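Local coordinates for protein LAE5 (Uncultured bacterium, PDB 5JD3) that probably hydrolyses carboxylic esters, as an esterase of the GDSL-like lipase/acylhydrolase family from a lake metagenome, at residues Q81-N86 with A92-N97; D98-K103 with A144-T149; K137-L142 with D178-V183. All blocks are in the same frame, centred on the assembly; numbering follows the deposited sequence.

Interaction 1: residues Q81-N86 with A92-N97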
loop_
_atom_site.group_PDB
_atom_site.type_symbol
_atom_site.label_atom_id
_atom_site.label_comp_id
_atom_site.label_asym_id
_atom_site.label_seq_id
_atom_site.Cartn_x
_atom_site.Cartn_y
_atom_site.Cartn_z
ATOM N N GLN A 81 -0.596 -2.616 9.547
ATOM C CA GLN A 81 -1.795 -1.941 10.029
ATOM C C GLN A 81 -2.860 -1.862 8.941
ATOM O O GLN A 81 -3.598 -0.882 8.851
ATOM C CB GLN A 81 -1.453 -0.539 10.539
ATOM C CG GLN A 81 -0.772 -0.528 11.898
ATOM C CD GLN A 81 -1.675 -1.044 13.002
ATOM O OE1 GLN A 81 -2.762 -0.513 13.229
ATOM N NE2 GLN A 81 -1.231 -2.088 13.692
ATOM N N GLY A 82 -2.935 -2.903 8.118
ATOM C CA GLY A 82 -3.913 -2.959 7.048
ATOM C C GLY A 82 -5.274 -3.440 7.518
ATOM O O GLY A 82 -5.379 -4.447 8.219
ATOM N N ASN A 83 -6.317 -2.710 7.132
ATOM C CA ASN A 83 -7.692 -3.080 7.459
ATOM C C ASN A 83 -8.533 -3.243 6.198
ATOM O O ASN A 83 -8.637 -2.319 5.397
ATOM C CB ASN A 83 -8.331 -2.032 8.374
ATOM C CG ASN A 83 -7.756 -2.046 9.777
ATOM O OD1 ASN A 83 -6.740 -2.689 10.041
ATOM N ND2 ASN A 83 -8.405 -1.331 10.687
ATOM N N SER A 84 -9.139 -4.414 6.032
ATOM C CA SER A 84 -9.922 -4.718 4.835
ATOM C C SER A 84 -11.097 -3.762 4.634
ATOM O O SER A 84 -11.735 -3.333 5.594
ATOM C CB SER A 84 -10.440 -6.158 4.894
ATOM O OG SER A 84 -9.370 -7.082 4.975
ATOM N N GLY A 85 -11.370 -3.432 3.374
ATOM C CA GLY A 85 -12.506 -2.597 3.021
ATOM C C GLY A 85 -12.263 -1.110 3.197
ATOM O O GLY A 85 -13.107 -0.288 2.839
ATOM N N ASN A 86 -11.100 -0.764 3.738
ATOM C CA ASN A 86 -10.791 0.621 4.078
ATOM C C ASN A 86 -10.625 1.551 2.883
ATOM O O ASN A 86 -10.028 1.189 1.868
ATOM C CB ASN A 86 -9.520 0.677 4.927
ATOM C CG ASN A 86 -9.806 0.581 6.410
ATOM O OD1 ASN A 86 -9.200 1.289 7.216
ATOM N ND2 ASN A 86 -10.739 -0.288 6.780
ATOM N N ALA A 92 -8.047 7.931 7.908
ATOM C CA ALA A 92 -7.947 9.182 8.651
ATOM C C ALA A 92 -8.580 9.071 10.035
ATOM O O ALA A 92 -8.141 9.724 10.980
ATOM C CB ALA A 92 -8.594 10.311 7.865
ATOM N N ALA A 93 -9.606 8.234 10.146
ATOM C CA ALA A 93 -10.344 8.087 11.397
ATOM C C ALA A 93 -9.536 7.347 12.462
ATOM O O ALA A 93 -9.751 7.542 13.657
ATOM C CB ALA A 93 -11.661 7.368 11.145
ATOM N N ARG A 94 -8.605 6.504 12.027
ATOM C CA ARG A 94 -7.829 5.691 12.956
ATOM C C ARG A 94 -6.340 6.008 12.898
ATOM O O ARG A 94 -5.525 5.292 13.481
ATOM C CB ARG A 94 -8.051 4.203 12.673
ATOM C CG ARG A 94 -7.535 3.735 11.319
ATOM C CD ARG A 94 -7.896 2.276 11.077
ATOM N NE ARG A 94 -7.411 1.783 9.790
ATOM C CZ ARG A 94 -6.221 1.221 9.603
ATOM N NH1 ARG A 94 -5.381 1.082 10.620
ATOM N NH2 ARG A 94 -5.870 0.798 8.396
ATOM N N TRP A 95 -5.990 7.084 12.201
ATOM C CA TRP A 95 -4.593 7.450 11.991
ATOM C C TRP A 95 -3.863 7.720 13.305
ATOM O O TRP A 95 -2.700 7.352 13.462
ATOM C CB TRP A 95 -4.497 8.676 11.082
ATOM C CG TRP A 95 -3.127 8.899 10.515
ATOM C CD1 TRP A 95 -2.150 9.707 11.022
ATOM C CD2 TRP A 95 -2.583 8.309 9.328
ATOM N NE1 TRP A 95 -1.032 9.655 10.225
ATOM C CE2 TRP A 95 -1.273 8.804 9.178
ATOM C CE3 TRP A 95 -3.078 7.409 8.379
ATOM C CZ2 TRP A 95 -0.450 8.428 8.117
ATOM C CZ3 TRP A 95 -2.260 7.039 7.325
ATOM C CH2 TRP A 95 -0.961 7.547 7.204
ATOM N N GLN A 96 -4.552 8.362 14.243
ATOM C CA GLN A 96 -3.952 8.716 15.525
ATOM C C GLN A 96 -3.495 7.490 16.313
ATOM O O GLN A 96 -2.384 7.463 16.842
ATOM C CB GLN A 96 -4.936 9.533 16.366
ATOM C CG GLN A 96 -4.476 9.776 17.796
ATOM C CD GLN A 96 -3.101 10.413 17.870
ATOM O OE1 GLN A 96 -2.778 11.316 17.095
ATOM N NE2 GLN A 96 -2.280 9.942 18.802
ATOM N N ASN A 97 -4.351 6.477 16.384
ATOM C CA ASN A 97 -4.048 5.283 17.167
ATOM C C ASN A 97 -3.204 4.259 16.414
ATOM O O ASN A 97 -2.404 3.543 17.019
ATOM C CB ASN A 97 -5.342 4.620 17.645
ATOM C CG ASN A 97 -6.116 5.485 18.621
ATOM O OD1 ASN A 97 -5.585 6.452 19.167
ATOM N ND2 ASN A 97 -7.377 5.137 18.849
#
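Gln81 opens the contact by offering its carbonyl O to the guanidinium of Arg94, which reaches from helix 88-100 to the end of strand 77-82. NH2 of Arg94 lies 2.9 Å from O of Gln81, near the guanidinium plane and almost in line with the C=O bond, and NH1 adds a weak, bent bond to the same oxygen. Gly82 comes next, without a side chain; its N and O are taken by Asn80 and Arg42. Asn83 follows, and its flat, uncharged amide suits stacking: it lies over one face of the guanidinium, the planes only 11° apart and ND2 of Asn83 3.4 Å from NE of Arg94. Two donors meet there, so this is not a hydrogen bond; a weak bond from Arg42 to OD1 helps to hold the amide. The chain reverses in a type II turn from Asn83 to Asn86, with Gly85 at the position where phi is positive. At its end Asn86 supplies a neutral acceptor: its OD1 accepts from NE of Arg94 at 3.2 Å with an N-H...O angle of 159°, close to the guanidinium plane. Arg94 can span this distance because its chain runs extended from CG to NE, and Asp98 holds NH1 in a salt bridge. A leucine in place of Arg94 would probably leave the Gln81 carbonyl, OD1 of Asn86 and the Asp98 carboxylate without their mate. The contact belongs to a beta-alpha unit of the GDSL-like (SGNH) hydrolase fold: an arginine of the helix holds the turn after the preceding strand, which probably borders the active site.

Interaction 2: residues D98-K103 with A144-T149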
loop_
_atom_site.group_PDB
_atom_site.type_symbol
_atom_site.label_atom_id
_atom_site.label_comp_id
_atom_site.label_asym_id
_atom_site.label_seq_id
_atom_site.Cartn_x
_atom_site.Cartn_y
_atom_site.Cartn_z
ATOM N N ASP A 98 -3.375 4.188 15.098
ATOM C CA ASP A 98 -2.731 3.137 14.313
ATOM C C ASP A 98 -1.442 3.578 13.619
ATOM O O ASP A 98 -0.703 2.743 13.098
ATOM C CB ASP A 98 -3.708 2.585 13.273
ATOM C CG ASP A 98 -4.832 1.781 13.900
ATOM O OD1 ASP A 98 -4.830 1.621 15.139
ATOM O OD2 ASP A 98 -5.709 1.299 13.154
ATOM N N VAL A 99 -1.170 4.879 13.606
ATOM C CA VAL A 99 0.069 5.373 13.010
ATOM C C VAL A 99 0.906 6.159 14.017
ATOM O O VAL A 99 1.986 5.719 14.411
ATOM C CB VAL A 99 -0.204 6.260 11.780
ATOM C CG1 VAL A 99 1.104 6.772 11.196
ATOM C CG2 VAL A 99 -0.989 5.484 10.732
ATOM N N PHE A 100 0.403 7.319 14.431
ATOM C CA PHE A 100 1.122 8.179 15.366
ATOM C C PHE A 100 1.349 7.501 16.714
ATOM O O PHE A 100 2.396 7.679 17.338
ATOM C CB PHE A 100 0.368 9.494 15.571
ATOM C CG PHE A 100 0.397 10.403 14.376
ATOM C CD1 PHE A 100 1.411 10.304 13.437
ATOM C CD2 PHE A 100 -0.586 11.363 14.196
ATOM C CE1 PHE A 100 1.440 11.142 12.338
ATOM C CE2 PHE A 100 -0.562 12.203 13.100
ATOM C CZ PHE A 100 0.453 12.093 12.170
ATOM N N GLY A 101 0.369 6.718 17.152
ATOM C CA GLY A 101 0.435 6.059 18.443
ATOM C C GLY A 101 1.447 4.931 18.517
ATOM O O GLY A 101 1.622 4.315 19.568
ATOM N N LEU A 102 2.118 4.657 17.402
ATOM C CA LEU A 102 3.117 3.598 17.358
ATOM C C LEU A 102 4.526 4.169 17.234
ATOM O O LEU A 102 5.507 3.429 17.289
ATOM C CB LEU A 102 2.831 2.641 16.200
ATOM C CG LEU A 102 1.483 1.920 16.274
ATOM C CD1 LEU A 102 1.340 0.915 15.141
ATOM C CD2 LEU A 102 1.314 1.241 17.624
ATOM N N LYS A 103 4.654 5.476 17.076
ATOM C CA LYS A 103 5.953 6.135 16.950
ATOM C C LYS A 103 6.864 5.568 15.890
ATOM O O LYS A 103 7.942 5.126 16.178
ATOM C CB LYS A 103 6.670 6.204 18.292
ATOM C CG LYS A 103 5.942 6.938 19.386
ATOM C CD LYS A 103 5.993 6.140 20.673
ATOM C CE LYS A 103 5.291 6.805 21.854
ATOM N NZ LYS A 103 4.070 7.614 21.556
ATOM N N ALA A 144 0.778 15.372 5.165
ATOM C CA ALA A 144 1.242 16.645 5.712
ATOM C C ALA A 144 1.471 16.571 7.220
ATOM O O ALA A 144 2.378 17.215 7.749
ATOM C CB ALA A 144 0.251 17.751 5.385
ATOM N N ARG A 145 0.651 15.784 7.909
ATOM C CA ARG A 145 0.775 15.630 9.354
ATOM C C ARG A 145 1.830 14.597 9.738
ATOM O O ARG A 145 2.346 14.614 10.855
ATOM C CB ARG A 145 -0.568 15.233 9.973
ATOM C CG ARG A 145 -1.617 16.332 9.987
ATOM C CD ARG A 145 -2.358 16.352 11.318
ATOM N NE ARG A 145 -2.829 15.025 11.708
ATOM C CZ ARG A 145 -4.073 14.590 11.535
ATOM N NH1 ARG A 145 -4.983 15.380 10.981
ATOM N NH2 ARG A 145 -4.409 13.368 11.922
ATOM N N THR A 146 2.148 13.699 8.810
ATOM C CA THR A 146 3.018 12.566 9.109
ATOM C C THR A 146 4.450 12.776 8.616
ATOM O O THR A 146 5.401 12.287 9.223
ATOM C CB THR A 146 2.457 11.265 8.492
ATOM O OG1 THR A 146 1.095 11.092 8.901
ATOM C CG2 THR A 146 3.268 10.058 8.936
ATOM N N ALA A 147 4.600 13.508 7.517
ATOM C CA ALA A 147 5.913 13.743 6.916
ATOM C C ALA A 147 6.971 14.318 7.877
ATOM O O ALA A 147 8.113 13.859 7.867
ATOM C CB ALA A 147 5.771 14.653 5.695
ATOM N N PRO A 148 6.611 15.318 8.706
ATOM C CA PRO A 148 7.675 15.850 9.569
ATOM C C PRO A 148 8.053 14.932 10.730
ATOM O O PRO A 148 9.173 15.028 11.232
ATOM C CB PRO A 148 7.075 17.159 10.104
ATOM C CG PRO A 148 5.912 17.458 9.215
ATOM C CD PRO A 148 5.385 16.129 8.808
ATOM N N THR A 149 7.142 14.058 11.151
ATOM C CA THR A 149 7.377 13.247 12.342
ATOM C C THR A 149 8.097 11.934 12.037
ATOM O O THR A 149 8.363 11.145 12.944
ATOM C CB THR A 149 6.055 12.925 13.075
ATOM O OG1 THR A 149 6.342 12.383 14.370
ATOM C CG2 THR A 149 5.228 11.923 12.289
#
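Phe100, near the end of helix 88-100, pushes its ring against Arg145 and Thr146 of helix 132-146, joining two neighbouring helices on one face of the parallel sheet in this alpha/beta fold. The tight part lies at the far end of the ring. CZ of Phe100 comes within 3.4 Å of the Arg145 carbonyl O, and CE1 stands 3.5 Å from OG1 of Thr146, while CB of Arg145 and CA of Thr146 sit at the ring edge, in its plane. A flat aromatic suits this place, since its rim fits against backbone and small side chains alike. Thr146 is equally apt: with OG1 beside its own backbone N (chi1 -53°), the hydroxyl bonds back to the Leu142 carbonyl and also takes a weak bond from Trp95, whose ring meets that of Phe100 edge-to-face.

The outer side is looser. Arg145 is exposed; bends at chi2 and chi3 bring the edge of its guanidinium beside the ring, but no nearer than 3.9 Å, from NE of Arg145 to CE2 of Phe100, and its charge is paired with Glu141. Thr149, also exposed, adds just a methyl, its CG2 lying 3.9 Å from CE1 of Phe100.

Interaction 3: residues K137-L142 with D178-V183; sequences KTLDEL and DLMRRV
Leu139 and Met180 meet where helix 132-146 packs beside helix 168-187, two helices of the alpha/beta fold that follow one another in the chain with strand 152-156 between them. That helix-strand-helix order is the repeating pattern of a parallel sheet, and it lets the helices run the same way: their local axes cross at -31° and approach to 9.8 Å.

Apolar packing carries the contact. Leu139 sends CD2 across the Met180 side chain at about a right angle, 3.7 Å from CG of Met180 and nearly as close to the methionine CA. Leucine suits this place because its branched end can fill the angle between a neighbouring backbone and side chain, while the long, flexible Met180 continues past it to touch Pro158. Val183 points at the other helix, and its short branches let the backbones draw together, the CA atoms of Asp140 and Val183 being 5.7 Å apart. The methyl CG2 of Val183 faces CD2 of Leu139 more distantly, at 4.3 Å.

The polar component lies beyond this apolar patch. Asp140 gives the valine only its aliphatic part, while its carboxylate, turned anti to the backbone N (chi1 172°), accepts a hydrogen bond at OD1 from His187, further along helix 168-187. A short acidic residue can thus pack and bond at once. With CG1 of Val183 trans to its own backbone N, that methyl rests 3.8 Å from CA of Asp140.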
loop_
_atom_site.group_PDB
_atom_site.type_symbol
_atom_site.label_atom_id
_atom_site.label_comp_id
_atom_site.label_asym_id
_atom_site.label_seq_id
_atom_site.Cartn_x
_atom_site.Cartn_y
_atom_site.Cartn_z
ATOM N N LYS A 137 -7.508 15.581 -0.981
ATOM C CA LYS A 137 -7.495 16.415 0.216
ATOM C C LYS A 137 -7.151 15.616 1.469
ATOM O O LYS A 137 -6.342 16.051 2.288
ATOM C CB LYS A 137 -8.851 17.104 0.393
ATOM C CG LYS A 137 -8.883 18.157 1.489
ATOM C CD LYS A 137 -9.002 19.555 0.898
ATOM C CE LYS A 137 -9.293 20.589 1.974
ATOM N NZ LYS A 137 -9.422 21.961 1.404
ATOM N N THR A 138 -7.761 14.443 1.608
ATOM C CA THR A 138 -7.536 13.594 2.774
ATOM C C THR A 138 -6.139 12.978 2.756
ATOM O O THR A 138 -5.449 12.957 3.776
ATOM C CB THR A 138 -8.583 12.466 2.861
ATOM O OG1 THR A 138 -9.899 13.024 2.768
ATOM C CG2 THR A 138 -8.450 11.711 4.174
ATOM N N LEU A 139 -5.730 12.478 1.594
ATOM C CA LEU A 139 -4.419 11.854 1.438
ATOM C C LEU A 139 -3.297 12.857 1.684
ATOM O O LEU A 139 -2.315 12.552 2.360
ATOM C CB LEU A 139 -4.280 11.246 0.041
ATOM C CG LEU A 139 -3.016 10.445 -0.270
ATOM C CD1 LEU A 139 -2.968 9.178 0.564
ATOM C CD2 LEU A 139 -2.951 10.116 -1.753
ATOM N N ASP A 140 -3.454 14.053 1.126
ATOM C CA ASP A 140 -2.483 15.127 1.303
ATOM C C ASP A 140 -2.403 15.553 2.764
ATOM O O ASP A 140 -1.329 15.880 3.270
ATOM C CB ASP A 140 -2.851 16.323 0.419
ATOM C CG ASP A 140 -1.987 17.538 0.690
ATOM O OD1 ASP A 140 -0.920 17.664 0.054
ATOM O OD2 ASP A 140 -2.379 18.373 1.534
ATOM N N GLU A 141 -3.528 15.591 3.450
ATOM C CA GLU A 141 -3.574 15.954 4.857
ATOM C C GLU A 141 -2.924 14.937 5.776
ATOM O O GLU A 141 -2.243 15.291 6.692
ATOM C CB GLU A 141 -4.976 16.351 5.297
ATOM C CG GLU A 141 -5.280 16.325 6.791
ATOM C CD GLU A 141 -4.583 17.389 7.678
ATOM O OE1 GLU A 141 -3.969 18.378 7.183
ATOM O OE2 GLU A 141 -4.640 17.252 8.920
ATOM N N LEU A 142 -3.148 13.664 5.509
ATOM C CA LEU A 142 -2.500 12.622 6.297
ATOM C C LEU A 142 -0.985 12.700 6.154
ATOM O O LEU A 142 -0.248 12.584 7.134
ATOM C CB LEU A 142 -2.992 11.237 5.875
ATOM C CG LEU A 142 -4.461 10.907 6.144
ATOM C CD1 LEU A 142 -4.789 9.507 5.648
ATOM C CD2 LEU A 142 -4.778 11.043 7.625
ATOM N N ASP A 178 -2.411 8.946 -10.131
ATOM C CA ASP A 178 -1.767 10.204 -10.497
ATOM C C ASP A 178 -1.907 11.239 -9.391
ATOM O O ASP A 178 -1.021 12.067 -9.182
ATOM C CB ASP A 178 -2.359 10.753 -11.799
ATOM C CG ASP A 178 -1.762 10.108 -13.033
ATOM O OD1 ASP A 178 -1.201 8.999 -12.917
ATOM O OD2 ASP A 178 -1.854 10.712 -14.123
ATOM N N LEU A 179 -3.019 11.159 -8.691
ATOM C CA LEU A 179 -3.341 12.039 -7.594
ATOM C C LEU A 179 -2.454 11.773 -6.412
ATOM O O LEU A 179 -2.062 12.631 -5.728
ATOM C CB LEU A 179 -4.768 11.833 -7.199
ATOM C CG LEU A 179 -5.776 12.962 -7.192
ATOM C CD1 LEU A 179 -5.451 13.986 -8.248
ATOM C CD2 LEU A 179 -7.157 12.384 -7.416
ATOM N N MET A 180 -2.144 10.536 -6.201
ATOM C CA MET A 180 -1.224 10.142 -5.141
ATOM C C MET A 180 0.196 10.565 -5.503
ATOM O O MET A 180 1.019 10.835 -4.627
ATOM C CB MET A 180 -1.280 8.634 -4.891
ATOM C CG MET A 180 -0.483 8.192 -3.672
ATOM S SD MET A 180 -0.362 6.405 -3.499
ATOM C CE MET A 180 -0.858 6.197 -1.790
ATOM N N ARG A 181 0.475 10.624 -6.802
ATOM C CA ARG A 181 1.787 11.029 -7.289
ATOM C C ARG A 181 2.075 12.494 -6.982
ATOM O O ARG A 181 3.171 12.837 -6.541
ATOM C CB ARG A 181 1.907 10.789 -8.797
ATOM C CG ARG A 181 2.114 9.336 -9.199
ATOM C CD ARG A 181 2.338 9.219 -10.701
ATOM N NE ARG A 181 2.253 7.840 -11.176
ATOM C CZ ARG A 181 3.303 7.049 -11.370
ATOM N NH1 ARG A 181 3.127 5.809 -11.809
ATOM N NH2 ARG A 181 4.529 7.495 -11.131
ATOM N N ARG A 182 1.089 13.355 -7.213
ATOM C CA ARG A 182 1.277 14.786 -7.009
ATOM C C ARG A 182 1.275 15.144 -5.525
ATOM O O ARG A 182 1.679 16.243 -5.147
ATOM C CB ARG A 182 0.200 15.586 -7.749
ATOM C CG ARG A 182 -1.212 15.383 -7.237
ATOM C CD ARG A 182 -2.197 16.229 -8.028
ATOM N NE ARG A 182 -1.904 17.655 -7.915
ATOM C CZ ARG A 182 -2.525 18.603 -8.611
ATOM N NH1 ARG A 182 -3.475 18.278 -9.476
ATOM N NH2 ARG A 182 -2.193 19.876 -8.443
ATOM N N VAL A 183 0.822 14.216 -4.688
ATOM C CA VAL A 183 0.904 14.393 -3.243
ATOM C C VAL A 183 2.298 14.009 -2.759
ATOM O O VAL A 183 2.886 14.690 -1.917
ATOM C CB VAL A 183 -0.159 13.556 -2.499
ATOM C CG1 VAL A 183 0.074 13.606 -0.997
ATOM C CG2 VAL A 183 -1.554 14.057 -2.835
#

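Overall arrangement
Interactions 1, 2 and 3 connect three helices, 88-100, 132-146 and 168-187, on one side of the parallel sheet. Interaction 1 ties strand 77-82, at an outer edge of the sheet, to helix 88-100; interaction 2 joins that helix to 132-146, and interaction 3 joins 132-146 to 168-187. Their centres lie about 13 Å (1 to 2) and 16 Å (1 to 3, 2 to 3) apart. Along the chain interaction 1 closes before the others begin, whereas the segments of 2 and 3 alternate. Trp95 and Ala92 pack on Leu142, so interactions 1 and 3 also touch directly. Together they link these helices to one another and to an outer strand, with interaction 1 near the probable active site.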